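Local coordinates for protein endo-alpha-mannosidase (Bacteroides thetaiotaomicron, PDB 4ACY) that probably hydrolyses internal alpha-mannosidic linkages of N-glycans, as a family GH99 endo-alpha-mannosidase with a (beta/alpha)8-barrel fold, at residues Lys305-Met310 with Ile362-Trp367; Asn167-Val172 with Thr218-Leu223. All coordinates share one frame; numbering follows the deposited sequence.

Contact 1: Lys305-Met310 with Ile362-Trp367; sequences KYYDDM and IRTAYW
D308 meets R363 and W367 at once and is the polar centre of this helix pair. R363 grips the carboxylate side-on with two nitrogens, one to each oxygen. R363 NE gives its hydrogen to D308 OD1 at 2.8 Å, on the syn side. NH2 of R363 reaches D308 OD2 at 3.0 Å from above the carboxylate plane. The two flat groups are therefore not coplanar: their planes stand 50° apart. The bend of the arginine at chi2 turns the NE and NH2 side of the guanidinium to the aspartate. W367 adds a third bond, from W367 NE1 to D308 OD1 at 2.8 Å. The acceptor lies in the indole plane, but the indole comes to OD1 from above the carboxylate plane. OD1 thus holds two donors, which should steady the carboxylate and probably favour its charged form.

Y307 makes the second half of the contact. Its CG is anti to the backbone N, and the ring extends toward the other helix. There Y307 OH donates to T364 OG1 at 2.7 Å. T364 OG1 in turn bonds to the backbone O of Y360, one turn earlier in its own helix. W367 turns an edge to the face of Y307 in a T-shaped pair, with planes at 78°. Y311 also packs against both rings, and I324 of strand 322-324 touches Y307 and T364.

The short helix axes run 11.0 Å apart and nearly parallel, crossing at -19°. This is the side-by-side packing of neighbouring outer helices in a (beta/alpha)8 barrel, here joining helix 305-316 to the C-terminal helix 359-376.

Contact 2: Asn167-Val172 with Thr218-Leu223; sequences NIQYIV and TKYDGL
The Y220 ring lies between Q169 on one face and K219 on the other. CG of Q169 sits over the centre of the Y220 ring, 3.8 Å from its centroid and only 7° off the normal. This is a CH-pi contact made by the aliphatic part of the glutamine. CG of K219, the residue just before the tyrosine, covers the opposite face. At the ring edge, near its plane, V172 CB approaches Y220 CD1 to 3.6 Å. The helix backbone is also close, with Q169 CA 3.6 Å from Y220 CE1.

The tyrosine lies across the glutamine side chain at about a right angle. With CG anti to its own carbonyl carbon (chi1 -59°), Y220 sends the ring onto the helix surface. Its OH then reaches OD1 of D173, one residue beyond V172.

Two branched side chains meet the loop backbone. I168 CG2 is 3.6 Å from Y220 O, and it also touches Y220 CB. V172 CG1 lies 3.7 Å from K219 O. The loop itself is a type I turn from T218 to D221. T218 OG1 accepts from Y220 N at 2.9 Å, an ST turn that ties down the backbone N of Y220. The chain then enters barrel strand 223-227.

The contact is thus mainly apolar, with CH groups set against a ring and backbone carbonyls. Y220 O is buried here without a hydrogen-bond partner, a polar cost. The phenol bonds to D173, and a long, weak ion pair links K219 to the same residue. Apolar cover and these polar links probably both tie the turn to helix 161-175.

Both segments of contact 2 come earlier in the chain than those of contact 1, and the chain's centre lies between the two. Their own centres are 33 Å apart, and their nearest atoms remain about 20 Å from each other. The common element is the eight-stranded parallel barrel. Contact 1 joins the helix before strand 322-324 to the helix after it, so it pairs the helices that flank the last barrel strand in sequence. Contact 2 joins the helix between strands 148-153 and 189-192 to the turn leading into strand 223-227. Their chemistry differs: contact 1 relies on a salt bridge and hydrogen bonds, contact 2 on apolar cover of a ring. Both lie among the outer elements of the barrel.

Contact 1: Lys305-Met310 with Ile362-Trp367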
loop_
_atom_site.group_PDB
_atom_site.type_symbol
_atom_site.label_atom_id
_atom_site.label_comp_id
_atom_site.label_asym_id
_atom_site.label_seq_id
_atom_site.Cartn_x
_atom_site.Cartn_y
_atom_site.Cartn_z
ATOM N N LYS A 305 19.848 -5.185 1.000
ATOM C CA LYS A 305 20.162 -4.909 2.407
ATOM C C LYS A 305 19.143 -3.990 3.084
ATOM O O LYS A 305 18.812 -4.174 4.256
ATOM C CB LYS A 305 21.568 -4.324 2.560
ATOM C CG LYS A 305 21.993 -4.214 4.021
ATOM C CD LYS A 305 23.397 -3.632 4.166
ATOM C CE LYS A 305 23.828 -3.634 5.629
ATOM N NZ LYS A 305 23.089 -2.616 6.436
ATOM N N TYR A 306 18.666 -2.998 2.340
ATOM C CA TYR A 306 17.716 -2.039 2.886
ATOM C C TYR A 306 16.438 -2.763 3.298
ATOM O O TYR A 306 15.941 -2.577 4.407
ATOM C CB TYR A 306 17.414 -0.977 1.840
ATOM C CG TYR A 306 16.454 0.088 2.326
ATOM C CD1 TYR A 306 15.085 -0.077 2.179
ATOM C CD2 TYR A 306 16.922 1.257 2.929
ATOM C CE1 TYR A 306 14.184 0.898 2.622
ATOM C CE2 TYR A 306 16.037 2.245 3.367
ATOM C CZ TYR A 306 14.673 2.055 3.209
ATOM O OH TYR A 306 13.786 3.024 3.614
ATOM N N TYR A 307 15.936 -3.608 2.400
ATOM C CA TYR A 307 14.729 -4.385 2.656
ATOM C C TYR A 307 14.934 -5.319 3.849
ATOM O O TYR A 307 14.106 -5.370 4.741
ATOM C CB TYR A 307 14.394 -5.199 1.419
ATOM C CG TYR A 307 12.989 -5.762 1.328
ATOM C CD1 TYR A 307 11.874 -5.028 1.770
ATOM C CD2 TYR A 307 12.769 -7.012 0.726
ATOM C CE1 TYR A 307 10.577 -5.533 1.647
ATOM C CE2 TYR A 307 11.468 -7.526 0.594
ATOM C CZ TYR A 307 10.383 -6.782 1.049
ATOM O OH TYR A 307 9.093 -7.266 0.920
ATOM N N ASP A 308 16.041 -6.062 3.844
ATOM C CA ASP A 308 16.376 -6.942 4.975
ATOM C C ASP A 308 16.349 -6.218 6.306
ATOM O O ASP A 308 15.760 -6.705 7.266
ATOM C CB ASP A 308 17.764 -7.565 4.808
ATOM C CG ASP A 308 17.827 -8.611 3.727
ATOM O OD1 ASP A 308 16.784 -8.986 3.128
ATOM O OD2 ASP A 308 18.968 -9.052 3.451
ATOM N N ASP A 309 17.023 -5.074 6.384
ATOM C CA ASP A 309 17.089 -4.323 7.639
ATOM C C ASP A 309 15.702 -3.871 8.114
ATOM O O ASP A 309 15.358 -3.971 9.305
ATOM C CB ASP A 309 18.013 -3.102 7.488
ATOM C CG ASP A 309 19.502 -3.471 7.406
ATOM O OD1 ASP A 309 19.897 -4.599 7.767
ATOM O OD2 ASP A 309 20.306 -2.607 6.999
HETATM N N MSE A 310 14.904 -3.375 7.172
HETATM C CA MSE A 310 13.593 -2.835 7.513
HETATM C C MSE A 310 12.621 -3.953 7.909
HETATM O O MSE A 310 11.871 -3.816 8.881
HETATM C CB MSE A 310 13.022 -2.000 6.359
HETATM C CG MSE A 310 11.897 -1.074 6.793
HETATM SE SE MSE A 310 11.567 0.265 5.436
HETATM C CE MSE A 310 10.504 1.512 6.486
ATOM N N ILE A 362 11.182 -13.211 -4.152
ATOM C CA ILE A 362 11.917 -14.269 -3.442
ATOM C C ILE A 362 12.264 -13.884 -2.012
ATOM O O ILE A 362 12.035 -14.654 -1.073
ATOM C CB ILE A 362 13.221 -14.648 -4.217
ATOM C CG1 ILE A 362 12.864 -15.174 -5.612
ATOM C CG2 ILE A 362 14.053 -15.653 -3.428
ATOM C CD1 ILE A 362 14.061 -15.249 -6.596
ATOM N N ARG A 363 12.808 -12.678 -1.844
ATOM C CA ARG A 363 13.264 -12.222 -0.536
ATOM C C ARG A 363 12.086 -11.936 0.410
ATOM O O ARG A 363 12.205 -12.105 1.628
ATOM C CB ARG A 363 14.169 -10.996 -0.689
ATOM C CG ARG A 363 15.035 -10.672 0.523
ATOM C CD ARG A 363 15.971 -11.835 0.864
ATOM N NE ARG A 363 16.905 -11.487 1.924
ATOM C CZ ARG A 363 17.666 -12.379 2.565
ATOM N NH1 ARG A 363 17.591 -13.676 2.265
ATOM N NH2 ARG A 363 18.494 -11.976 3.505
ATOM N N THR A 364 10.960 -11.490 -0.149
ATOM C CA THR A 364 9.727 -11.348 0.631
ATOM C C THR A 364 9.282 -12.692 1.239
ATOM O O THR A 364 8.981 -12.763 2.435
ATOM C CB THR A 364 8.584 -10.735 -0.206
ATOM O OG1 THR A 364 8.967 -9.419 -0.629
ATOM C CG2 THR A 364 7.295 -10.618 0.632
ATOM N N ALA A 365 9.273 -13.743 0.420
ATOM C CA ALA A 365 8.929 -15.092 0.888
ATOM C C ALA A 365 9.801 -15.514 2.067
ATOM O O ALA A 365 9.294 -16.092 3.030
ATOM C CB ALA A 365 9.039 -16.104 -0.244
ATOM N N TYR A 366 11.103 -15.216 1.982
ATOM C CA TYR A 366 12.058 -15.453 3.068
ATOM C C TYR A 366 11.649 -14.739 4.353
ATOM O O TYR A 366 11.613 -15.336 5.428
ATOM C CB TYR A 366 13.464 -15.002 2.648
ATOM C CG TYR A 366 14.439 -15.025 3.787
ATOM C CD1 TYR A 366 15.057 -16.215 4.162
ATOM C CD2 TYR A 366 14.730 -13.865 4.511
ATOM C CE1 TYR A 366 15.944 -16.247 5.222
ATOM C CE2 TYR A 366 15.612 -13.884 5.580
ATOM C CZ TYR A 366 16.222 -15.084 5.921
ATOM O OH TYR A 366 17.104 -15.126 6.964
ATOM N N TRP A 367 11.345 -13.452 4.239
ATOM C CA TRP A 367 10.941 -12.663 5.397
ATOM C C TRP A 367 9.577 -13.063 5.962
ATOM O O TRP A 367 9.386 -13.058 7.180
ATOM C CB TRP A 367 10.995 -11.169 5.059
ATOM C CG TRP A 367 12.417 -10.720 5.047
ATOM C CD1 TRP A 367 13.124 -10.240 3.984
ATOM C CD2 TRP A 367 13.320 -10.760 6.150
ATOM N NE1 TRP A 367 14.418 -9.957 4.362
ATOM C CE2 TRP A 367 14.566 -10.268 5.688
ATOM C CE3 TRP A 367 13.198 -11.154 7.488
ATOM C CZ2 TRP A 367 15.689 -10.179 6.511
ATOM C CZ3 TRP A 367 14.323 -11.051 8.318
ATOM C CH2 TRP A 367 15.545 -10.565 7.822
#

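Contact 2: Asn167-Val172 with Thr218-Leu223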
loop_
_atom_site.group_PDB
_atom_site.type_symbol
_atom_site.label_atom_id
_atom_site.label_comp_id
_atom_site.label_asym_id
_atom_site.label_seq_id
_atom_site.Cartn_x
_atom_site.Cartn_y
_atom_site.Cartn_z
ATOM N N ASN A 167 -18.393 4.942 1.317
ATOM C CA ASN A 167 -17.441 4.052 0.646
ATOM C C ASN A 167 -17.282 2.694 1.302
ATOM O O ASN A 167 -17.144 1.685 0.602
ATOM C CB ASN A 167 -16.086 4.729 0.472
ATOM C CG ASN A 167 -16.056 5.612 -0.751
ATOM O OD1 ASN A 167 -15.759 5.152 -1.848
ATOM N ND2 ASN A 167 -16.413 6.882 -0.573
ATOM N N ILE A 168 -17.290 2.673 2.635
ATOM C CA ILE A 168 -17.308 1.417 3.376
ATOM C C ILE A 168 -18.565 0.643 2.993
ATOM O O ILE A 168 -18.501 -0.551 2.718
ATOM C CB ILE A 168 -17.230 1.632 4.915
ATOM C CG1 ILE A 168 -15.898 2.285 5.294
ATOM C CG2 ILE A 168 -17.416 0.300 5.670
ATOM C CD1 ILE A 168 -15.887 2.897 6.696
ATOM N N GLN A 169 -19.705 1.336 2.937
ATOM C CA GLN A 169 -20.959 0.675 2.590
ATOM C C GLN A 169 -20.884 0.096 1.191
ATOM O O GLN A 169 -21.294 -1.034 0.973
ATOM C CB GLN A 169 -22.141 1.630 2.676
ATOM C CG GLN A 169 -22.419 2.170 4.055
ATOM C CD GLN A 169 -23.460 3.275 4.015
ATOM O OE1 GLN A 169 -24.500 3.125 3.379
ATOM N NE2 GLN A 169 -23.190 4.384 4.694
ATOM N N TYR A 170 -20.348 0.870 0.246
ATOM C CA TYR A 170 -20.204 0.380 -1.113
ATOM C C TYR A 170 -19.308 -0.861 -1.172
ATOM O O TYR A 170 -19.644 -1.851 -1.824
ATOM C CB TYR A 170 -19.676 1.454 -2.083
ATOM C CG TYR A 170 -19.587 0.891 -3.486
ATOM C CD1 TYR A 170 -20.695 0.919 -4.343
ATOM C CD2 TYR A 170 -18.422 0.257 -3.934
ATOM C CE1 TYR A 170 -20.621 0.366 -5.615
ATOM C CE2 TYR A 170 -18.348 -0.297 -5.200
ATOM C CZ TYR A 170 -19.450 -0.239 -6.034
ATOM O OH TYR A 170 -19.365 -0.801 -7.281
ATOM N N ILE A 171 -18.170 -0.794 -0.489
ATOM C CA ILE A 171 -17.186 -1.870 -0.525
ATOM C C ILE A 171 -17.770 -3.150 0.084
ATOM O O ILE A 171 -17.682 -4.222 -0.514
ATOM C CB ILE A 171 -15.878 -1.441 0.177
ATOM C CG1 ILE A 171 -15.123 -0.429 -0.706
ATOM C CG2 ILE A 171 -14.997 -2.650 0.514
ATOM C CD1 ILE A 171 -14.016 0.352 0.020
ATOM N N VAL A 172 -18.378 -3.023 1.261
ATOM C CA VAL A 172 -18.975 -4.174 1.949
ATOM C C VAL A 172 -20.158 -4.748 1.149
ATOM O O VAL A 172 -20.257 -5.958 0.979
ATOM C CB VAL A 172 -19.390 -3.834 3.404
ATOM C CG1 VAL A 172 -20.199 -4.965 4.040
ATOM C CG2 VAL A 172 -18.153 -3.534 4.274
ATOM N N THR A 218 -22.753 -2.449 13.224
ATOM C CA THR A 218 -23.549 -2.589 12.022
ATOM C C THR A 218 -22.841 -3.623 11.164
ATOM O O THR A 218 -21.749 -4.072 11.505
ATOM C CB THR A 218 -23.642 -1.265 11.225
ATOM O OG1 THR A 218 -22.382 -1.005 10.583
ATOM C CG2 THR A 218 -23.988 -0.106 12.132
ATOM N N LYS A 219 -23.448 -3.992 10.041
ATOM C CA LYS A 219 -22.820 -4.903 9.104
ATOM C C LYS A 219 -21.589 -4.263 8.436
ATOM O O LYS A 219 -20.879 -4.934 7.690
ATOM C CB LYS A 219 -23.822 -5.327 8.029
ATOM C CG LYS A 219 -24.126 -4.230 7.014
ATOM C CD LYS A 219 -25.017 -4.727 5.883
ATOM C CE LYS A 219 -24.260 -5.631 4.906
ATOM N NZ LYS A 219 -25.132 -5.931 3.731
ATOM N N TYR A 220 -21.377 -2.974 8.702
ATOM C CA TYR A 220 -20.272 -2.191 8.104
ATOM C C TYR A 220 -19.099 -2.005 9.066
ATOM O O TYR A 220 -18.176 -1.198 8.824
ATOM C CB TYR A 220 -20.795 -0.845 7.584
ATOM C CG TYR A 220 -21.867 -1.050 6.558
ATOM C CD1 TYR A 220 -21.595 -1.739 5.379
ATOM C CD2 TYR A 220 -23.171 -0.609 6.784
ATOM C CE1 TYR A 220 -22.589 -1.973 4.431
ATOM C CE2 TYR A 220 -24.172 -0.832 5.840
ATOM C CZ TYR A 220 -23.874 -1.514 4.671
ATOM O OH TYR A 220 -24.861 -1.735 3.736
ATOM N N ASP A 221 -19.120 -2.761 10.164
ATOM C CA ASP A 221 -18.061 -2.665 11.150
ATOM C C ASP A 221 -16.821 -3.394 10.628
ATOM O O ASP A 221 -16.892 -4.168 9.670
ATOM C CB ASP A 221 -18.511 -3.261 12.501
ATOM C CG ASP A 221 -17.788 -2.648 13.678
ATOM O OD1 ASP A 221 -16.771 -1.949 13.472
ATOM O OD2 ASP A 221 -18.223 -2.855 14.824
ATOM N N GLY A 222 -15.689 -3.149 11.267
ATOM C CA GLY A 222 -14.451 -3.799 10.871
ATOM C C GLY A 222 -13.305 -3.207 11.646
ATOM O O GLY A 222 -13.494 -2.664 12.730
ATOM N N LEU A 223 -12.109 -3.338 11.089
ATOM C CA LEU A 223 -10.914 -2.831 11.722
ATOM C C LEU A 223 -10.420 -1.691 10.851
ATOM O O LEU A 223 -10.099 -1.884 9.679
ATOM C CB LEU A 223 -9.855 -3.928 11.812
ATOM C CG LEU A 223 -10.142 -5.104 12.762
ATOM C CD1 LEU A 223 -9.216 -6.258 12.431
ATOM C CD2 LEU A 223 -10.029 -4.718 14.247
#